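Local coordinates for protein FMN-dependent NADH:quinone oxidoreductase 1 (Bacillus anthracis, PDB 3U7I) that probably uses FMN and NADH to reduce electrophilic quinones and to cleave the azo bond of aromatic azo compounds, working as a homodimer, at residues T126-Y129 / S134-L137. Numbering follows the deposited sequence.
Sequences TFKY and SVGL
Lys128 and Val135 form the central hydrogen-bonded pair of two short antiparallel strands, 127-129 and 134-136, whose axes come within 4.7 Å at an angle of 164°. Lys128 N donates to Val135 O at 2.8 Å, and Val135 N returns a bond to Lys128 O at 2.9 Å. Phe127 with Gly136 and Tyr129 with Ser134 are the flanking non-hydrogen-bonded pairs. A third bond, Leu137 N to Thr126 O, extends the ladder by one step, between the residue before the first strand and the residue after the second. The side chains of Lys128 and Val135 share one face and run side by side, with Lys128 CG 3.7 Å from Val135 CG1. Leu137 crosses the lysine chain at about a right angle, and Leu137 CD2 rests on Lys128 CG. Leu137 CG packs against the backbone at Phe127 CA, 3.6 Å away. The two strands make a beta hairpin that follows helix 111-120 and stands apart from the central parallel sheet of the flavodoxin-like fold. The other face carries Phe127, Tyr129 and Ser134. With chi1 at 80°, Phe127 CG sits between the backbone N and the carbonyl carbon, and this directs the ring along the strand so that its edge meets Tyr129. Phe127 CE1 sits 3.4 Å above the plane of the Tyr129 ring, offset toward its rim. Ser134 CB lies 3.1 Å from Lys128 O and 3.9 Å from Tyr129 CD1. Phe176 of helix 165-177 touches Ser134 from outside the hairpin. At the buried base, Thr126 OG1 hydrogen-bonds to Ile120 O and Ile122 N, tying this residue to the end of helix 111-120 and the turn after it.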
loop_
_atom_site.group_PDB
_atom_site.type_symbol
_atom_site.label_atom_id
_atom_site.label_comp_id
_atom_site.label_asym_id
_atom_site.label_seq_id
_atom_site.Cartn_x
_atom_site.Cartn_y
_atom_site.Cartn_z
ATOM N N THR C 126 -14.748 -13.672 -0.136
ATOM C CA THR C 126 -13.968 -13.732 1.106
ATOM C C THR C 126 -14.589 -12.890 2.228
ATOM O O THR C 126 -14.214 -13.011 3.400
ATOM C CB THR C 126 -12.487 -13.366 0.877
ATOM O OG1 THR C 126 -12.404 -12.041 0.346
ATOM C CG2 THR C 126 -11.842 -14.348 -0.119
ATOM N N PHE C 127 -15.545 -12.042 1.857
ATOM C CA PHE C 127 -16.325 -11.267 2.820
ATOM C C PHE C 127 -17.702 -10.963 2.233
ATOM O O PHE C 127 -17.929 -11.137 1.030
ATOM C CB PHE C 127 -15.601 -9.961 3.210
ATOM C CG PHE C 127 -15.748 -8.844 2.200
ATOM C CD1 PHE C 127 -16.842 -7.984 2.249
ATOM C CD2 PHE C 127 -14.783 -8.642 1.219
ATOM C CE1 PHE C 127 -16.985 -6.957 1.322
ATOM C CE2 PHE C 127 -14.915 -7.609 0.290
ATOM C CZ PHE C 127 -16.017 -6.770 0.339
ATOM N N LYS C 128 -18.624 -10.516 3.077
ATOM C CA LYS C 128 -19.923 -10.097 2.575
ATOM C C LYS C 128 -20.433 -8.855 3.289
ATOM O O LYS C 128 -20.093 -8.605 4.446
ATOM C CB LYS C 128 -20.950 -11.233 2.667
ATOM C CG LYS C 128 -21.417 -11.554 4.072
ATOM C CD LYS C 128 -22.687 -12.381 4.022
ATOM C CE LYS C 128 -23.100 -12.851 5.399
ATOM N NZ LYS C 128 -24.492 -13.373 5.402
ATOM N N TYR C 129 -21.237 -8.072 2.579
ATOM C CA TYR C 129 -21.885 -6.910 3.164
ATOM C C TYR C 129 -23.151 -7.328 3.905
ATOM O O TYR C 129 -23.880 -8.211 3.451
ATOM C CB TYR C 129 -22.211 -5.881 2.084
ATOM C CG TYR C 129 -20.985 -5.316 1.411
ATOM C CD1 TYR C 129 -20.127 -4.461 2.091
ATOM C CD2 TYR C 129 -20.686 -5.628 0.092
ATOM C CE1 TYR C 129 -18.996 -3.933 1.475
ATOM C CE2 TYR C 129 -19.559 -5.103 -0.535
ATOM C CZ TYR C 129 -18.716 -4.255 0.161
ATOM O OH TYR C 129 -17.595 -3.730 -0.454
ATOM N N SER C 134 -20.102 -5.099 7.398
ATOM C CA SER C 134 -19.744 -6.306 6.654
ATOM C C SER C 134 -19.085 -7.326 7.578
ATOM O O SER C 134 -18.795 -7.036 8.740
ATOM C CB SER C 134 -18.834 -5.983 5.466
ATOM O OG SER C 134 -17.694 -5.254 5.874
ATOM N N VAL C 135 -18.864 -8.528 7.053
ATOM C CA VAL C 135 -18.270 -9.610 7.830
ATOM C C VAL C 135 -17.411 -10.494 6.919
ATOM O O VAL C 135 -17.673 -10.598 5.718
ATOM C CB VAL C 135 -19.356 -10.441 8.590
ATOM C CG1 VAL C 135 -20.345 -11.073 7.623
ATOM C CG2 VAL C 135 -18.716 -11.499 9.484
ATOM N N GLY C 136 -16.370 -11.102 7.488
ATOM C CA GLY C 136 -15.495 -11.992 6.741
ATOM C C GLY C 136 -16.121 -13.366 6.579
ATOM O O GLY C 136 -16.881 -13.814 7.446
ATOM N N LEU C 137 -15.807 -14.029 5.464
ATOM C CA LEU C 137 -16.375 -15.339 5.149
ATOM C C LEU C 137 -15.404 -16.496 5.378
ATOM O O LEU C 137 -15.783 -17.659 5.249
ATOM C CB LEU C 137 -16.881 -15.361 3.703
ATOM C CG LEU C 137 -18.044 -14.423 3.407
ATOM C CD1 LEU C 137 -18.532 -14.638 1.998
ATOM C CD2 LEU C 137 -19.168 -14.659 4.412
#